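Alpha-1,2-mannosidase (Bacteroides thetaiotaomicron, PDB 2WW2) hydrolyses alpha-mannosidic linkages with inversion at the anomeric carbon, as a calcium-dependent member of glycoside hydrolase family 92. Local coordinates at residues Glu402-Leu405 against Glu406-His410; Ile245-Arg249 against Glu250-Ala254; Glu282-Arg285 against Thr286-Cys290. All blocks are in the same frame, centred on the assembly; numbering follows the deposited sequence.

Contact 2 comes first along the chain, at the end of helix 240-250 and in the loop after it; contact 3 follows on helix 281-294 and contact 1 on helix 401-413. All three fall in the family 92 catalytic range, yet they are well separated: centres lie about 40 Å apart for contacts 1 and 2, about 39 Å for 1 and 3, and about 33 Å for 2 and 3. Contact 2 leans on strands 182-188 and 229-236, joining the catalytic range to the N-terminal beta domain. Contact 3 packs against both helix 632-640 and strand 274-277, while contact 1 sits among other helices of the catalytic part, across the chain's centre from contact 3.

Contact 1: Glu402-Leu405 against Glu406-His410; sequences EKAL and EAMIH
Leu405 and Ile409 make one of the two apolar pairings of this turn of helix. Their side chains cross obliquely, with Leu405 CG 3.9 Å from Ile409 CD1 and Leu405 CD1 touching the same methyl. Ile409 sets its CG1 beside its own backbone N (chi1 -67°), which lays that carbon over the preceding turn, 3.3 Å from Leu405 O. Ala404 and Met408 pair on another side of the helix. There the thioether chain runs out extended after CG has passed 3.2 Å from Ala404 O, and its terminal CE comes to 4.2 Å from Ala404 CB.

Beneath these side chains lies an ordinary alpha-helix, part of helix 401-413, with four successive i to i+4 bonds. Met408 N to Ala404 O measures 2.9 Å, and Ile409 N to Leu405 O is the straightest, with an N-H...O angle of 171°; Glu406 N and Ala407 N bond in the same way to Glu402 O and Lys403 O. The helix is packed among neighbours in a manner consistent with the (alpha/alpha)6 barrel of this enzyme family. Ala404 and Met408 face Phe461 of helix 444-465, and Met408 also reaches Val385, Leu388 and Val389 of helix 383-393. Lys403 and Ala407 rest on Tyr361 of helix 347-364.

Lys403 folds at its second and third torsions, bringing NZ 3.5 Å from Glu406 OE2, a weak bond within an i to i+3 salt bridge. The stronger partner of Glu406 OE2 is the hydroxyl of Tyr361 on helix 347-364, and the lysine adds a weaker hold. Glu402, at the exposed start of the turn, instead pairs OE2 with Lys467.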
loop_
_atom_site.group_PDB
_atom_site.type_symbol
_atom_site.label_atom_id
_atom_site.label_comp_id
_atom_site.label_asym_id
_atom_site.label_seq_id
_atom_site.Cartn_x
_atom_site.Cartn_y
_atom_site.Cartn_z
ATOM N N GLU A 402 -48.390 9.084 -18.337
ATOM C CA GLU A 402 -48.140 8.440 -19.629
ATOM C C GLU A 402 -46.957 9.055 -20.351
ATOM O O GLU A 402 -46.175 8.343 -20.981
ATOM C CB GLU A 402 -49.380 8.517 -20.525
ATOM C CG GLU A 402 -50.572 7.780 -19.969
ATOM C CD GLU A 402 -50.641 6.362 -20.456
ATOM O OE1 GLU A 402 -49.604 5.852 -20.950
ATOM O OE2 GLU A 402 -51.741 5.764 -20.373
ATOM N N LYS A 403 -46.852 10.378 -20.288
ATOM C CA LYS A 403 -45.730 11.085 -20.907
ATOM C C LYS A 403 -44.432 10.708 -20.191
ATOM O O LYS A 403 -43.397 10.469 -20.833
ATOM C CB LYS A 403 -45.955 12.604 -20.858
ATOM C CG LYS A 403 -44.719 13.447 -21.196
ATOM C CD LYS A 403 -44.288 13.294 -22.666
ATOM C CE LYS A 403 -45.026 14.252 -23.578
ATOM N NZ LYS A 403 -44.946 13.803 -25.005
ATOM N N ALA A 404 -44.477 10.652 -18.859
ATOM C CA ALA A 404 -43.277 10.268 -18.103
ATOM C C ALA A 404 -42.853 8.841 -18.456
ATOM O O ALA A 404 -41.674 8.581 -18.676
ATOM C CB ALA A 404 -43.492 10.418 -16.588
ATOM N N LEU A 405 -43.813 7.920 -18.527
ATOM C CA LEU A 405 -43.470 6.545 -18.875
ATOM C C LEU A 405 -42.818 6.464 -20.264
ATOM O O LEU A 405 -41.879 5.687 -20.481
ATOM C CB LEU A 405 -44.706 5.642 -18.831
ATOM C CG LEU A 405 -44.411 4.167 -19.153
ATOM C CD1 LEU A 405 -43.306 3.589 -18.257
ATOM C CD2 LEU A 405 -45.676 3.325 -19.051
ATOM N N GLU A 406 -43.355 7.236 -21.213
ATOM C CA GLU A 406 -42.853 7.229 -22.587
ATOM C C GLU A 406 -41.405 7.707 -22.605
ATOM O O GLU A 406 -40.545 7.104 -23.254
ATOM C CB GLU A 406 -43.728 8.131 -23.456
ATOM C CG GLU A 406 -43.158 8.489 -24.813
ATOM C CD GLU A 406 -43.903 9.668 -25.455
ATOM O OE1 GLU A 406 -45.076 9.491 -25.823
ATOM O OE2 GLU A 406 -43.315 10.766 -25.592
ATOM N N ALA A 407 -41.148 8.786 -21.868
ATOM C CA ALA A 407 -39.815 9.353 -21.758
ATOM C C ALA A 407 -38.832 8.355 -21.137
ATOM O O ALA A 407 -37.693 8.228 -21.595
ATOM C CB ALA A 407 -39.865 10.647 -20.912
ATOM N N MET A 408 -39.277 7.656 -20.093
ATOM C CA MET A 408 -38.440 6.677 -19.390
ATOM C C MET A 408 -38.058 5.535 -20.313
ATOM O O MET A 408 -36.893 5.151 -20.398
ATOM C CB MET A 408 -39.199 6.084 -18.200
ATOM C CG MET A 408 -39.364 7.024 -17.018
ATOM S SD MET A 408 -40.480 6.239 -15.835
ATOM C CE MET A 408 -40.861 7.678 -14.829
ATOM N N ILE A 409 -39.057 4.972 -20.985
ATOM C CA ILE A 409 -38.806 3.882 -21.899
ATOM C C ILE A 409 -37.863 4.323 -23.026
ATOM O O ILE A 409 -36.954 3.569 -23.413
ATOM C CB ILE A 409 -40.129 3.324 -22.501
ATOM C CG1 ILE A 409 -40.951 2.643 -21.404
ATOM C CG2 ILE A 409 -39.827 2.331 -23.616
ATOM C CD1 ILE A 409 -42.345 2.260 -21.839
ATOM N N HIS A 410 -38.082 5.520 -23.571
ATOM C CA HIS A 410 -37.241 6.008 -24.673
ATOM C C HIS A 410 -35.784 6.162 -24.225
ATOM O O HIS A 410 -34.843 5.851 -24.959
ATOM C CB HIS A 410 -37.779 7.329 -25.234
ATOM C CG HIS A 410 -36.859 7.990 -26.209
ATOM N ND1 HIS A 410 -36.771 7.613 -27.535
ATOM C CD2 HIS A 410 -35.981 9.006 -26.048
ATOM C CE1 HIS A 410 -35.874 8.369 -28.145
ATOM N NE2 HIS A 410 -35.381 9.221 -27.261
#

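Contact 2: Ile245-Arg249 against Glu250-Ala254; sequences INFNR and EVADA
Val251 lies over one face of the Phe247 ring: its CG2 sits 4.1 Å from the ring centroid, 26° off the normal and displaced toward the CD1 side, a CH-pi contact. The two side chains meet at about a right angle. Ala252 adds its CB obliquely, 3.9 Å from Phe247 CE2. The ring can serve both because Phe247 CG is trans to the backbone N (chi1 178°), which throws the ring forward along the helix to the residues that leave it.

The same phenylalanine supplies the carbonyl that ends the helix. Phe247 O takes Val251 N at 2.9 Å in the usual i to i+4 bond and also Ala252 N in a wider i to i+5, pi-type bond; the two donors come from opposite faces of the carbonyl plane. Val251 is where helical phi/psi is abandoned, and a type II beta turn from Val251 to Ala254, closed by Ala254 N to Val251 O, then swings the chain away toward helix 256-271. Water 1 sits within hydrogen-bonding distance of Asn248 O and Ala252 O, though it has more acceptors near it than protons to give.

Further out, water 2 links the charged pair. It is 2.9 Å from Arg249 NH1, in the guanidinium plane, and 2.6 Å from Glu250 OE2, whereas NH1 and OE2 themselves are 5.4 Å apart. Outside the segments Glu250 is anchored by Thr127 and by a salt bridge to Arg129, and Arg249 NH1 by Phe304 O. Phe247 packs on Arg232 and Ala234 of strand 229-236 and on Met185 and Glu187 of strand 182-188, which places this helix end against the beta strands of the N-terminal domain.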
loop_
_atom_site.group_PDB
_atom_site.type_symbol
_atom_site.label_atom_id
_atom_site.label_comp_id
_atom_site.label_asym_id
_atom_site.label_seq_id
_atom_site.Cartn_x
_atom_site.Cartn_y
_atom_site.Cartn_z
ATOM N N ILE A 245 -36.023 43.675 -15.893
ATOM C CA ILE A 245 -37.116 43.261 -15.004
ATOM C C ILE A 245 -36.561 42.591 -13.731
ATOM O O ILE A 245 -36.978 42.919 -12.604
ATOM C CB ILE A 245 -38.077 42.290 -15.744
ATOM C CG1 ILE A 245 -38.840 43.046 -16.835
ATOM C CG2 ILE A 245 -39.046 41.620 -14.767
ATOM C CD1 ILE A 245 -39.523 42.140 -17.868
ATOM N N ASN A 246 -35.629 41.655 -13.915
ATOM C CA ASN A 246 -34.968 40.987 -12.791
ATOM C C ASN A 246 -34.296 42.004 -11.880
ATOM O O ASN A 246 -34.436 41.930 -10.667
ATOM C CB ASN A 246 -33.916 39.972 -13.269
ATOM C CG ASN A 246 -34.537 38.811 -14.033
ATOM O OD1 ASN A 246 -35.749 38.620 -13.990
ATOM N ND2 ASN A 246 -33.707 38.025 -14.719
ATOM N N PHE A 247 -33.568 42.947 -12.482
ATOM C CA PHE A 247 -32.891 44.017 -11.730
ATOM C C PHE A 247 -33.897 44.815 -10.903
ATOM O O PHE A 247 -33.700 45.059 -9.703
ATOM C CB PHE A 247 -32.167 44.956 -12.706
ATOM C CG PHE A 247 -31.457 46.130 -12.044
ATOM C CD1 PHE A 247 -30.077 46.084 -11.791
ATOM C CD2 PHE A 247 -32.156 47.283 -11.715
ATOM C CE1 PHE A 247 -29.416 47.162 -11.204
ATOM C CE2 PHE A 247 -31.506 48.363 -11.120
ATOM C CZ PHE A 247 -30.131 48.304 -10.872
ATOM N N ASN A 248 -34.984 45.221 -11.548
ATOM C CA ASN A 248 -35.969 46.080 -10.879
ATOM C C ASN A 248 -36.724 45.361 -9.780
ATOM O O ASN A 248 -37.048 45.950 -8.736
ATOM C CB ASN A 248 -36.911 46.706 -11.904
ATOM C CG ASN A 248 -36.251 47.835 -12.658
ATOM O OD1 ASN A 248 -35.565 48.671 -12.061
ATOM N ND2 ASN A 248 -36.453 47.877 -13.975
ATOM N N ARG A 249 -36.972 44.073 -9.981
ATOM C CA ARG A 249 -37.667 43.323 -8.963
ATOM C C ARG A 249 -36.769 42.996 -7.776
ATOM O O ARG A 249 -37.229 43.018 -6.633
ATOM C CB ARG A 249 -38.245 42.029 -9.529
ATOM C CG ARG A 249 -39.232 41.382 -8.568
ATOM C CD ARG A 249 -39.869 40.140 -9.147
ATOM N NE ARG A 249 -40.707 40.394 -10.321
ATOM C CZ ARG A 249 -40.435 39.960 -11.551
ATOM N NH1 ARG A 249 -39.303 39.294 -11.799
ATOM N NH2 ARG A 249 -41.284 40.206 -12.543
ATOM N N GLU A 250 -35.498 42.685 -8.037
ATOM C CA GLU A 250 -34.672 42.055 -7.004
ATOM C C GLU A 250 -33.650 42.970 -6.336
ATOM O O GLU A 250 -33.333 42.769 -5.157
ATOM C CB GLU A 250 -33.966 40.796 -7.545
ATOM C CG GLU A 250 -34.927 39.696 -8.047
ATOM C CD GLU A 250 -34.216 38.426 -8.525
ATOM O OE1 GLU A 250 -33.068 38.175 -8.086
ATOM O OE2 GLU A 250 -34.818 37.676 -9.349
ATOM N N VAL A 251 -33.088 43.929 -7.065
ATOM C CA VAL A 251 -31.966 44.693 -6.477
ATOM C C VAL A 251 -32.074 46.219 -6.578
ATOM O O VAL A 251 -31.315 46.942 -5.919
ATOM C CB VAL A 251 -30.580 44.248 -7.055
ATOM C CG1 VAL A 251 -30.220 42.812 -6.592
ATOM C CG2 VAL A 251 -30.571 44.355 -8.589
ATOM N N ALA A 252 -32.995 46.716 -7.401
ATOM C CA ALA A 252 -33.110 48.165 -7.590
ATOM C C ALA A 252 -33.228 48.860 -6.240
ATOM O O ALA A 252 -33.967 48.401 -5.381
ATOM C CB ALA A 252 -34.322 48.513 -8.490
ATOM N N ASP A 253 -32.474 49.944 -6.055
ATOM C CA ASP A 253 -32.533 50.775 -4.836
ATOM C C ASP A 253 -31.924 50.143 -3.593
ATOM O O ASP A 253 -31.924 50.760 -2.533
ATOM C CB ASP A 253 -33.967 51.182 -4.493
ATOM C CG ASP A 253 -34.642 51.947 -5.613
ATOM O OD1 ASP A 253 -35.810 51.625 -5.909
ATOM O OD2 ASP A 253 -34.002 52.844 -6.204
ATOM N N ALA A 254 -31.447 48.909 -3.688
ATOM C CA ALA A 254 -30.971 48.239 -2.480
ATOM C C ALA A 254 -29.512 48.559 -2.192
ATOM O O ALA A 254 -28.743 48.878 -3.110
ATOM C CB ALA A 254 -31.159 46.726 -2.597
HETATM O O HOH W 1 -36.134 46.168 -5.885
HETATM O O HOH W 2 -37.355 37.990 -10.022
#

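Contact 3: Glu282-Arg285 against Thr286-Cys290; sequences EQLR and TFYSC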
loop_
_atom_site.group_PDB
_atom_site.type_symbol
_atom_site.label_atom_id
_atom_site.label_comp_id
_atom_site.label_asym_id
_atom_site.label_seq_id
_atom_site.Cartn_x
_atom_site.Cartn_y
_atom_site.Cartn_z
ATOM N N GLU A 282 -18.843 22.212 16.438
ATOM C CA GLU A 282 -18.210 21.629 15.240
ATOM C C GLU A 282 -19.197 20.743 14.446
ATOM O O GLU A 282 -19.258 20.804 13.199
ATOM C CB GLU A 282 -16.952 20.873 15.649
ATOM C CG GLU A 282 -16.344 20.018 14.566
ATOM C CD GLU A 282 -15.777 20.806 13.400
ATOM O OE1 GLU A 282 -15.684 22.047 13.453
ATOM O OE2 GLU A 282 -15.424 20.153 12.397
ATOM N N GLN A 283 -19.970 19.936 15.164
ATOM C CA GLN A 283 -21.005 19.119 14.530
ATOM C C GLN A 283 -22.088 19.962 13.846
ATOM O O GLN A 283 -22.534 19.651 12.745
ATOM C CB GLN A 283 -21.634 18.175 15.573
ATOM C CG GLN A 283 -20.665 17.053 16.043
ATOM C CD GLN A 283 -21.240 16.205 17.174
ATOM O OE1 GLN A 283 -21.929 16.712 18.067
ATOM N NE2 GLN A 283 -20.946 14.904 17.150
ATOM N N LEU A 284 -22.553 21.011 14.522
ATOM C CA LEU A 284 -23.556 21.897 13.943
ATOM C C LEU A 284 -22.987 22.578 12.673
ATOM O O LEU A 284 -23.669 22.714 11.659
ATOM C CB LEU A 284 -23.979 22.958 14.986
ATOM C CG LEU A 284 -24.755 22.380 16.193
ATOM C CD1 LEU A 284 -24.852 23.346 17.374
ATOM C CD2 LEU A 284 -26.158 21.995 15.738
ATOM N N ARG A 285 -21.743 23.030 12.742
ATOM C CA ARG A 285 -21.115 23.611 11.536
ATOM C C ARG A 285 -21.021 22.607 10.396
ATOM O O ARG A 285 -21.288 22.941 9.236
ATOM C CB ARG A 285 -19.739 24.190 11.875
ATOM C CG ARG A 285 -19.871 25.422 12.785
ATOM C CD ARG A 285 -18.553 26.108 12.982
ATOM N NE ARG A 285 -17.544 25.206 13.496
ATOM C CZ ARG A 285 -16.995 25.309 14.705
ATOM N NH1 ARG A 285 -17.372 26.287 15.528
ATOM N NH2 ARG A 285 -16.070 24.423 15.086
ATOM N N THR A 286 -20.658 21.380 10.716
ATOM C CA THR A 286 -20.507 20.373 9.657
ATOM C C THR A 286 -21.859 20.117 9.022
ATOM O O THR A 286 -22.005 20.163 7.806
ATOM C CB THR A 286 -19.904 19.072 10.214
ATOM O OG1 THR A 286 -18.665 19.380 10.871
ATOM C CG2 THR A 286 -19.613 18.077 9.069
ATOM N N PHE A 287 -22.857 19.878 9.867
ATOM C CA PHE A 287 -24.216 19.581 9.410
ATOM C C PHE A 287 -24.813 20.695 8.537
ATOM O O PHE A 287 -25.313 20.434 7.441
ATOM C CB PHE A 287 -25.120 19.339 10.629
ATOM C CG PHE A 287 -26.535 18.952 10.276
ATOM C CD1 PHE A 287 -26.829 17.657 9.825
ATOM C CD2 PHE A 287 -27.571 19.871 10.394
ATOM C CE1 PHE A 287 -28.131 17.302 9.504
ATOM C CE2 PHE A 287 -28.875 19.524 10.078
ATOM C CZ PHE A 287 -29.161 18.237 9.627
ATOM N N TYR A 288 -24.793 21.933 9.029
ATOM C CA TYR A 288 -25.416 23.014 8.271
ATOM C C TYR A 288 -24.610 23.424 7.051
ATOM O O TYR A 288 -25.179 23.847 6.065
ATOM C CB TYR A 288 -25.769 24.206 9.193
ATOM C CG TYR A 288 -26.982 23.824 10.017
ATOM C CD1 TYR A 288 -28.220 23.648 9.394
ATOM C CD2 TYR A 288 -26.881 23.567 11.386
ATOM C CE1 TYR A 288 -29.346 23.256 10.111
ATOM C CE2 TYR A 288 -28.000 23.163 12.113
ATOM C CZ TYR A 288 -29.231 23.014 11.460
ATOM O OH TYR A 288 -30.358 22.614 12.156
ATOM N N SER A 289 -23.293 23.289 7.114
ATOM C CA SER A 289 -22.474 23.490 5.904
ATOM C C SER A 289 -22.823 22.473 4.825
ATOM O O SER A 289 -23.001 22.841 3.662
ATOM C CB SER A 289 -20.991 23.415 6.246
ATOM O OG SER A 289 -20.621 24.455 7.159
ATOM N N CYS A 290 -22.928 21.198 5.202
ATOM C CA CYS A 290 -23.344 20.171 4.234
ATOM C C CYS A 290 -24.738 20.456 3.705
ATOM O O CYS A 290 -25.005 20.252 2.514
ATOM C CB CYS A 290 -23.291 18.761 4.862
ATOM S SG CYS A 290 -21.618 18.177 5.176
#
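Glu282 and Thr286 are joined by two bonds to a single oxygen, and Arg285 and Ser289 repeat the pattern three residues further on. This is the familiar alpha-helical motif in which a threonine or serine hydroxyl turns back to the carbonyl four residues earlier; it occurs twice on helix 281-294, which packs against helix 632-640, through Thr286, Phe287 and Cys290, and against strand 274-277, through Leu284 and Phe287. Thr286 OG1 donates to Glu282 O at 2.8 Å while Thr286 N bonds the same oxygen at 2.9 Å, the two donors arriving from opposite faces of the carbonyl plane. The hydroxyl can do so because it stands beside the backbone N (chi1 -55°).

Arg285 O is gripped likewise, by Ser289 N at 2.9 Å and Ser289 OG at 2.7 Å, again from opposite faces. Ser289 OG also meets Asn12 N, so this buried hydroxyl donates to Arg285 O and accepts from Asn12 N. The carbonyls of Gln283 and Leu284 keep the plain helical bonds to Phe287 N and Tyr288 N.

Both carboxylate oxygens of Glu282 have partners. OE1 takes Arg285 NH2 at 2.9 Å through its anti lone pair, the oxygen lying nearly in the guanidinium plane, and OE2 accepts from Ser617 N; Arg285 NE bonds Ser617 OG, so both residues fasten the helix to one loop residue. Were Glu282 an alanine, Arg285 NH2 would probably lose its charge partner and Ser617 N its acceptor, leaving the guanidinium held mainly through NE and freer to turn about that end.

Tyr288 OH is bonded to Val274 O and Ala276 N on the neighbouring strand. Along the flank of this tyrosine, Leu284 CD2 touches Tyr288 CE2 at 4.2 Å.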